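Local coordinates for protein lysozyme (Meretrix lusoria, PDB 3AB6) that hydrolyses the beta-1,4 glycosidic links of bacterial peptidoglycan, lysing the Gram-positive Micrococcus luteus, and also degrades chitin, at residues C13-E18 with C35-I40. Residues are numbered along the deposited sequence; the frame is centred on the assembly and turned at random.
With NAG (2-acetamido-2-deoxy-beta-D-glucopyranose), chain B.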
ATOM      1  N   CYS A  13      -1.313  -0.594   9.466  1.00  9.19           N
ATOM      2  CA  CYS A  13      -0.214   0.356   9.570  1.00  9.05           C
ATOM      3  C   CYS A  13      -0.023   1.172   8.299  1.00  9.04           C
ATOM      4  O   CYS A  13       0.188   2.381   8.362  1.00  9.69           O
ATOM      5  CB  CYS A  13       1.077  -0.377   9.944  1.00  8.78           C
ATOM      6  SG  CYS A  13       1.007  -0.968  11.661  1.00 12.39           S
ATOM      7  N   ILE A  14      -0.098   0.514   7.148  1.00  8.84           N
ATOM      8  CA  ILE A  14       0.048   1.206   5.875  1.00  8.32           C
ATOM      9  C   ILE A  14      -1.134   2.155   5.695  1.00  9.34           C
ATOM     10  O   ILE A  14      -0.970   3.299   5.265  1.00  8.61           O
ATOM     11  CB  ILE A  14       0.093   0.202   4.696  1.00  9.09           C
ATOM     12  CG1 ILE A  14       1.327  -0.696   4.836  1.00 10.08           C
ATOM     13  CG2 ILE A  14       0.124   0.954   3.360  1.00  7.03           C
ATOM     14  CD1 ILE A  14       1.424  -1.784   3.783  1.00  9.18           C
ATOM     15  N   CYS A  15      -2.325   1.679   6.044  1.00  9.16           N
ATOM     16  CA  CYS A  15      -3.531   2.489   5.920  1.00  9.38           C
ATOM     17  C   CYS A  15      -3.383   3.747   6.779  1.00  9.88           C
ATOM     18  O   CYS A  15      -3.657   4.851   6.323  1.00  9.79           O
ATOM     19  CB  CYS A  15      -4.757   1.666   6.342  1.00  9.14           C
ATOM     20  SG  CYS A  15      -6.362   2.392   5.880  1.00 11.01           S
ATOM     21  N   LYS A  16      -2.927   3.580   8.015  1.00  9.93           N
ATOM     22  CA  LYS A  16      -2.729   4.720   8.903  1.00 10.85           C
ATOM     23  C   LYS A  16      -1.667   5.663   8.333  1.00 10.44           C
ATOM     24  O   LYS A  16      -1.845   6.880   8.322  1.00 11.26           O
ATOM     25  CB  LYS A  16      -2.313   4.233  10.291  1.00 10.77           C
ATOM     26  CG  LYS A  16      -3.435   3.549  11.047  1.00 13.86           C
ATOM     27  CD  LYS A  16      -2.949   2.953  12.360  1.00 17.14           C
ATOM     28  CE  LYS A  16      -4.118   2.419  13.172  1.00 20.59           C
ATOM     29  NZ  LYS A  16      -3.666   1.727  14.409  1.00 23.83           N
ATOM     30  N   MET A  17      -0.573   5.088   7.847  1.00 10.61           N
ATOM     31  CA  MET A  17       0.523   5.863   7.269  1.00 11.43           C
ATOM     32  C   MET A  17       0.072   6.716   6.085  1.00 11.30           C
ATOM     33  O   MET A  17       0.435   7.886   5.973  1.00 11.41           O
ATOM     34  CB  MET A  17       1.641   4.918   6.809  1.00 10.32           C
ATOM     35  CG  MET A  17       2.812   5.601   6.122  1.00 11.65           C
ATOM     36  SD  MET A  17       3.681   6.754   7.199  1.00 13.58           S
ATOM     37  CE  MET A  17       5.019   7.256   6.141  1.00 11.89           C
ATOM     38  N   GLU A  18      -0.730   6.122   5.211  1.00  9.83           N
ATOM     39  CA  GLU A  18      -1.204   6.811   4.020  1.00  9.98           C
ATOM     40  C   GLU A  18      -2.301   7.841   4.244  1.00 10.39           C
ATOM     41  O   GLU A  18      -2.317   8.873   3.579  1.00 10.39           O
ATOM     42  CB  GLU A  18      -1.705   5.791   2.995  1.00 10.65           C
ATOM     43  CG  GLU A  18      -0.646   4.829   2.475  1.00  9.31           C
ATOM     44  CD  GLU A  18       0.468   5.529   1.720  1.00 11.67           C
ATOM     45  OE1 GLU A  18       0.269   6.687   1.294  1.00 10.59           O
ATOM     46  OE2 GLU A  18       1.539   4.916   1.538  1.00 11.31           O
ATOM     47  N   CYS A  35      -5.094   8.314  -4.288  1.00  8.72           N
ATOM     48  CA  CYS A  35      -6.403   8.437  -3.655  1.00  9.39           C
ATOM     49  C   CYS A  35      -6.796   7.461  -2.553  1.00  8.41           C
ATOM     50  O   CYS A  35      -6.343   6.319  -2.515  1.00  8.87           O
ATOM     51  CB  CYS A  35      -7.490   8.336  -4.717  1.00 11.07           C
ATOM     52  SG  CYS A  35      -7.360   9.385  -6.194  1.00 13.45           S
ATOM     53  N   GLY A  36      -7.678   7.934  -1.676  1.00  9.19           N
ATOM     54  CA  GLY A  36      -8.228   7.116  -0.607  1.00  9.59           C
ATOM     55  C   GLY A  36      -7.393   6.584   0.543  1.00  8.71           C
ATOM     56  O   GLY A  36      -6.275   7.040   0.811  1.00  8.99           O
ATOM     57  N   TYR A  37      -7.972   5.599   1.225  1.00  8.67           N
ATOM     58  CA  TYR A  37      -7.370   4.960   2.386  1.00  9.03           C
ATOM     59  C   TYR A  37      -5.904   4.596   2.244  1.00  8.05           C
ATOM     60  O   TYR A  37      -5.107   4.836   3.148  1.00  8.11           O
ATOM     61  CB  TYR A  37      -8.146   3.692   2.766  1.00  9.13           C
ATOM     62  CG  TYR A  37      -9.513   3.948   3.358  1.00  8.48           C
ATOM     63  CD1 TYR A  37     -10.627   4.123   2.542  1.00  9.77           C
ATOM     64  CD2 TYR A  37      -9.687   4.031   4.738  1.00 11.76           C
ATOM     65  CE1 TYR A  37     -11.888   4.374   3.085  1.00 12.42           C
ATOM     66  CE2 TYR A  37     -10.938   4.281   5.296  1.00 12.02           C
ATOM     67  CZ  TYR A  37     -12.034   4.451   4.465  1.00 13.40           C
ATOM     68  OH  TYR A  37     -13.275   4.690   5.018  1.00 11.96           O
ATOM     69  N   PHE A  38      -5.552   4.013   1.106  1.00  7.89           N
ATOM     70  CA  PHE A  38      -4.181   3.594   0.879  1.00  8.11           C
ATOM     71  C   PHE A  38      -3.404   4.463  -0.101  1.00  9.23           C
ATOM     72  O   PHE A  38      -2.289   4.116  -0.483  1.00  9.28           O
ATOM     73  CB  PHE A  38      -4.158   2.128   0.424  1.00  8.33           C
ATOM     74  CG  PHE A  38      -4.472   1.143   1.527  1.00  7.61           C
ATOM     75  CD1 PHE A  38      -5.791   0.871   1.893  1.00  7.31           C
ATOM     76  CD2 PHE A  38      -3.444   0.523   2.228  1.00  8.99           C
ATOM     77  CE1 PHE A  38      -6.079  -0.007   2.946  1.00  7.72           C
ATOM     78  CE2 PHE A  38      -3.716  -0.355   3.280  1.00  9.51           C
ATOM     79  CZ  PHE A  38      -5.035  -0.621   3.642  1.00  7.84           C
ATOM     80  N   GLN A  39      -3.995   5.590  -0.490  1.00  8.54           N
ATOM     81  CA  GLN A  39      -3.363   6.522  -1.418  1.00  7.80           C
ATOM     82  C   GLN A  39      -2.823   5.799  -2.646  1.00  7.45           C
ATOM     83  O   GLN A  39      -1.648   5.902  -2.993  1.00  7.30           O
ATOM     84  CB  GLN A  39      -2.254   7.288  -0.694  1.00  7.54           C
ATOM     85  CG  GLN A  39      -2.819   8.331   0.270  1.00  7.93           C
ATOM     86  CD  GLN A  39      -3.534   9.444  -0.470  1.00 11.32           C
ATOM     87  OE1 GLN A  39      -2.896  10.284  -1.101  1.00 11.23           O
ATOM     88  NE2 GLN A  39      -4.867   9.440  -0.423  1.00  9.74           N
ATOM     89  N   ILE A  40      -3.719   5.070  -3.297  1.00  7.30           N
ATOM     90  CA  ILE A  40      -3.403   4.294  -4.483  1.00  7.70           C
ATOM     91  C   ILE A  40      -3.469   5.129  -5.751  1.00  7.77           C
ATOM     92  O   ILE A  40      -4.402   5.907  -5.953  1.00  8.42           O
ATOM     93  CB  ILE A  40      -4.374   3.103  -4.605  1.00  7.69           C
ATOM     94  CG1 ILE A  40      -4.174   2.167  -3.414  1.00 10.29           C
ATOM     95  CG2 ILE A  40      -4.150   2.360  -5.916  1.00 11.73           C
ATOM     96  CD1 ILE A  40      -5.218   1.077  -3.309  1.00  9.49           C
TER
HETATM   97  C1  NAG B   1       3.767   5.185  -5.323  1.00  8.25           C
HETATM   98  C2  NAG B   1       2.780   4.208  -5.971  1.00  8.30           C
HETATM   99  C3  NAG B   1       3.562   3.254  -6.891  1.00  7.14           C
HETATM  100  C4  NAG B   1       4.418   4.067  -7.888  1.00 11.52           C
HETATM  101  C5  NAG B   1       5.282   5.072  -7.120  1.00 10.57           C
HETATM  102  C6  NAG B   1       6.036   6.009  -8.065  1.00 16.17           C
HETATM  103  C7  NAG B   1       0.719   3.460  -4.942  1.00  6.40           C
HETATM  104  C8  NAG B   1       0.068   2.869  -3.726  1.00  4.39           C
HETATM  105  N2  NAG B   1       2.055   3.468  -4.940  1.00  5.34           N
HETATM  106  O1  NAG B   1       3.055   6.164  -4.650  1.00 10.05           O
HETATM  107  O3  NAG B   1       2.653   2.434  -7.615  1.00 11.71           O
HETATM  108  O4  NAG B   1       5.357   3.272  -8.578  1.00  9.56           O
HETATM  109  O5  NAG B   1       4.427   5.877  -6.368  1.00 12.14           O
HETATM  110  O6  NAG B   1       7.010   6.640  -7.253  1.00 20.91           O
HETATM  111  O7  NAG B   1       0.018   3.970  -5.834  1.00  7.00           O
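At the catalytic cleft of this I-type lysozyme, Glu18, the predicted proton donor near the end of helix 8-19, lies against Phe38 and Gln39 of the tight hairpin turn joining strands 32-35 and 40-41. No hydrogen bond runs directly between the segments, which meet by packing; Ser19 OG bonds Tyr37 O and, weakly, Cys15 O. Cys15, disulfide-bonded to Cys21, lays its CB over one face of the Phe38 ring, 4.0 Å from the centroid, a CH-pi contact. With SG anti to the backbone N (chi1 -166°), the sulfur stands obliquely over the same ring in a sulfur-aromatic contact, meets Tyr37 CB at 3.8 Å and lies at the edge of the tyrosine ring. Ile14 CG2 meets the rim of the Phe38 ring at CD2 (3.8 Å), while Ala65 and Val69 of helix 62-76 also pack on that phenylalanine. Glu18 CG sits 3.5 Å from Phe38 O, which accepts a hydrogen bond from His93 NE2. Bent at chi2 (-63°), the glutamate brings OE1 to 3.3 Å from Gln39 CB, and its OE2 bonds Tyr108 OH. Gln39 folds back so that NE2 bonds Gly36 O (3.0 Å, 167°), in the carbonyl plane on a lone pair; Gln39 N shares that acceptor, and NE2 also reaches Gly25 O. The type I turn Gly36–Gln39 ends in a G1 beta bulge, in which Gln39 and Ile40 together lie opposite Cys35, in a beta hairpin packed beside the glutamate-bearing helix of a lysozyme active site.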